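Local coordinates for protein QdtA (Thermoanaerobacterium thermosaccharolyticum, PDB 4O9E) that has the cupin jelly-roll fold of the WxcM-like family and binds thymine and thymidine-5'-diphosphate, at residues R70-D75 against L94-M99. Numbering follows the deposited sequence.
Sequences RLKIPD and LVWREM. Unlike the reference sequence in segment 94-99: Leu94 (reference Phe), Val95 (reference Leu). With TDR (thymine), chain D.
Arg70 and Glu98 face each other as a hydrogen-bonded antiparallel pair and are joined again by a salt bridge between their side chains. The Arg70 chain leaves with CG anti to the backbone N (chi1 173°) and bends at chi3, bringing NH1 2.7 Å from Glu98 OE1; the oxygen lies close to the guanidinium plane, although the carboxylate is turned 66° from it. The other oxygen, Glu98 OE2, accepts a hydrogen bond from the indole NE1-H of Trp96 at 2.8 Å. Thymine N3-H donates more loosely to Glu98 OE2, at 3.3 Å, so both carboxylate oxygens are engaged. Lys72 runs alongside Trp96, its CD 3.9 Å from CD1 of the ring, and donates a hydrogen bond from NZ to thymine O4 at 2.6 Å; their backbones pair through Trp96 N and Lys72 O at 2.9 Å. This polar, ligand-bearing face, where Arg70 and Lys72 remain partly exposed, belongs to strands 67-73 and 96-100, adjacent in one sheet of the cupin jelly-roll barrel; Tyr125 of helix 125-136 meets the Trp96 ring edge-to-face. On the opposite face the contact is buried: Leu71 CD2 packs 3.9 Å from the aliphatic Arg97 CB, and the Arg97 side chain runs on toward thymidine-5'-diphosphate. Near the strand ends, Ile73 CG2 touches Val95 CG2 at 4.0 Å.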
loop_
_atom_site.group_PDB
_atom_site.type_symbol
_atom_site.label_atom_id
_atom_site.label_comp_id
_atom_site.label_asym_id
_atom_site.label_seq_id
_atom_site.Cartn_x
_atom_site.Cartn_y
_atom_site.Cartn_z
ATOM N N ARG A 70 0.939 -19.738 2.948
ATOM C CA ARG A 70 0.863 -20.949 3.763
ATOM C C ARG A 70 0.956 -20.488 5.209
ATOM O O ARG A 70 1.992 -19.958 5.622
ATOM C CB ARG A 70 2.023 -21.913 3.495
ATOM C CG ARG A 70 2.083 -23.114 4.430
ATOM C CD ARG A 70 3.178 -24.110 4.053
ATOM N NE ARG A 70 3.075 -24.431 2.627
ATOM C CZ ARG A 70 3.918 -24.054 1.674
ATOM N NH1 ARG A 70 5.032 -23.375 1.943
ATOM N NH2 ARG A 70 3.619 -24.383 0.423
ATOM N N LEU A 71 -0.131 -20.752 5.920
ATOM C CA LEU A 71 -0.294 -20.431 7.324
ATOM C C LEU A 71 -0.335 -21.687 8.169
ATOM O O LEU A 71 -1.021 -22.657 7.845
ATOM C CB LEU A 71 -1.630 -19.725 7.528
ATOM C CG LEU A 71 -1.909 -18.503 6.667
ATOM C CD1 LEU A 71 -3.367 -18.126 6.853
ATOM C CD2 LEU A 71 -0.941 -17.377 7.001
ATOM N N LYS A 72 0.371 -21.633 9.288
ATOM C CA LYS A 72 0.481 -22.806 10.140
ATOM C C LYS A 72 0.444 -22.361 11.574
ATOM O O LYS A 72 1.104 -21.388 11.929
ATOM C CB LYS A 72 1.859 -23.433 9.944
ATOM C CG LYS A 72 2.099 -23.943 8.533
ATOM C CD LYS A 72 3.513 -24.455 8.295
ATOM C CE LYS A 72 3.948 -25.377 9.423
ATOM N NZ LYS A 72 4.781 -26.428 8.787
ATOM N N ILE A 73 -0.284 -23.118 12.374
ATOM C CA ILE A 73 -0.123 -23.097 13.815
ATOM C C ILE A 73 -0.059 -24.587 14.159
ATOM O O ILE A 73 -0.335 -25.403 13.280
ATOM C CB ILE A 73 -1.313 -22.395 14.491
ATOM C CG1 ILE A 73 -2.638 -23.112 14.255
ATOM C CG2 ILE A 73 -1.468 -20.971 13.968
ATOM C CD1 ILE A 73 -3.788 -22.672 15.134
ATOM N N PRO A 74 0.340 -24.952 15.388
ATOM C CA PRO A 74 0.495 -26.373 15.706
ATOM C C PRO A 74 -0.737 -27.162 15.300
ATOM O O PRO A 74 -1.856 -26.811 15.666
ATOM C CB PRO A 74 0.685 -26.355 17.221
ATOM C CG PRO A 74 1.486 -25.098 17.396
ATOM C CD PRO A 74 0.714 -24.125 16.545
ATOM N N ASP A 75 -0.519 -28.180 14.477
ATOM C CA ASP A 75 -1.572 -29.132 14.144
ATOM C C ASP A 75 -2.493 -28.583 13.062
ATOM O O ASP A 75 -3.537 -29.180 12.821
ATOM C CB ASP A 75 -2.436 -29.482 15.368
ATOM C CG ASP A 75 -1.690 -30.253 16.458
ATOM O OD1 ASP A 75 -0.750 -31.011 16.138
ATOM O OD2 ASP A 75 -2.082 -30.167 17.645
ATOM N N LEU A 94 1.705 -15.158 16.503
ATOM C CA LEU A 94 2.025 -16.565 16.698
ATOM C C LEU A 94 1.419 -17.493 15.648
ATOM O O LEU A 94 1.132 -18.662 15.900
ATOM C CB LEU A 94 1.673 -16.987 18.115
ATOM C CG LEU A 94 2.521 -16.387 19.242
ATOM C CD1 LEU A 94 2.261 -17.225 20.482
ATOM C CD2 LEU A 94 4.018 -16.407 18.959
ATOM N N VAL A 95 1.265 -16.960 14.444
ATOM C CA VAL A 95 0.952 -17.781 13.292
ATOM C C VAL A 95 2.205 -17.756 12.438
ATOM O O VAL A 95 2.794 -16.704 12.182
ATOM C CB VAL A 95 -0.214 -17.143 12.541
ATOM C CG1 VAL A 95 -0.579 -17.897 11.284
ATOM C CG2 VAL A 95 -1.410 -17.014 13.460
ATOM N N TRP A 96 2.541 -18.922 11.909
ATOM C CA TRP A 96 3.746 -19.070 11.112
ATOM C C TRP A 96 3.364 -18.850 9.658
ATOM O O TRP A 96 2.334 -19.296 9.167
ATOM C CB TRP A 96 4.409 -20.426 11.400
ATOM C CG TRP A 96 5.630 -20.749 10.546
ATOM C CD1 TRP A 96 5.626 -21.275 9.274
ATOM C CD2 TRP A 96 7.003 -20.529 10.872
ATOM N NE1 TRP A 96 6.907 -21.371 8.788
ATOM C CE2 TRP A 96 7.775 -20.998 9.776
ATOM C CE3 TRP A 96 7.667 -20.055 12.005
ATOM C CZ2 TRP A 96 9.159 -20.921 9.746
ATOM C CZ3 TRP A 96 9.042 -20.033 11.995
ATOM C CH2 TRP A 96 9.780 -20.472 10.881
ATOM N N ARG A 97 4.133 -18.075 8.906
ATOM C CA ARG A 97 3.734 -18.047 7.511
ATOM C C ARG A 97 4.843 -18.189 6.479
ATOM O O ARG A 97 5.981 -17.813 6.732
ATOM C CB ARG A 97 2.955 -16.785 7.192
ATOM C CG ARG A 97 3.753 -15.501 7.287
ATOM C CD ARG A 97 2.947 -14.431 6.579
ATOM N NE ARG A 97 3.741 -13.234 6.329
ATOM C CZ ARG A 97 4.082 -12.387 7.287
ATOM N NH1 ARG A 97 3.646 -12.640 8.516
ATOM N NH2 ARG A 97 4.794 -11.309 6.969
ATOM N N GLU A 98 4.423 -18.593 5.283
ATOM C CA GLU A 98 5.330 -18.721 4.152
ATOM C C GLU A 98 4.520 -18.275 2.949
ATOM O O GLU A 98 3.297 -18.379 2.935
ATOM C CB GLU A 98 5.882 -20.144 4.018
ATOM C CG GLU A 98 6.600 -20.691 5.245
ATOM C CD GLU A 98 6.672 -22.213 5.318
ATOM O OE1 GLU A 98 6.302 -22.830 4.302
ATOM O OE2 GLU A 98 7.068 -22.791 6.361
ATOM N N MET A 99 5.192 -17.635 2.000
ATOM C CA MET A 99 4.506 -17.093 0.830
ATOM C C MET A 99 5.161 -17.650 -0.435
ATOM O O MET A 99 6.389 -17.707 -0.545
ATOM C CB MET A 99 4.597 -15.572 0.854
ATOM C CG MET A 99 4.037 -15.001 2.155
ATOM S SD MET A 99 5.326 -14.573 3.336
ATOM C CE MET A 99 5.729 -12.990 2.596
HETATM N N1 TDR D . 10.252 -26.727 8.695
HETATM C C2 TDR D . 10.042 -25.490 8.241
HETATM O O2 TDR D . 10.977 -24.659 8.227
HETATM N N3 TDR D . 8.827 -25.146 7.807
HETATM C C4 TDR D . 7.814 -26.019 7.808
HETATM O O4 TDR D . 6.734 -25.569 7.369
HETATM C C5 TDR D . 8.021 -27.408 8.316
HETATM C CM5 TDR D . 7.055 -28.560 8.424
HETATM C C6 TDR D . 9.308 -27.676 8.750
#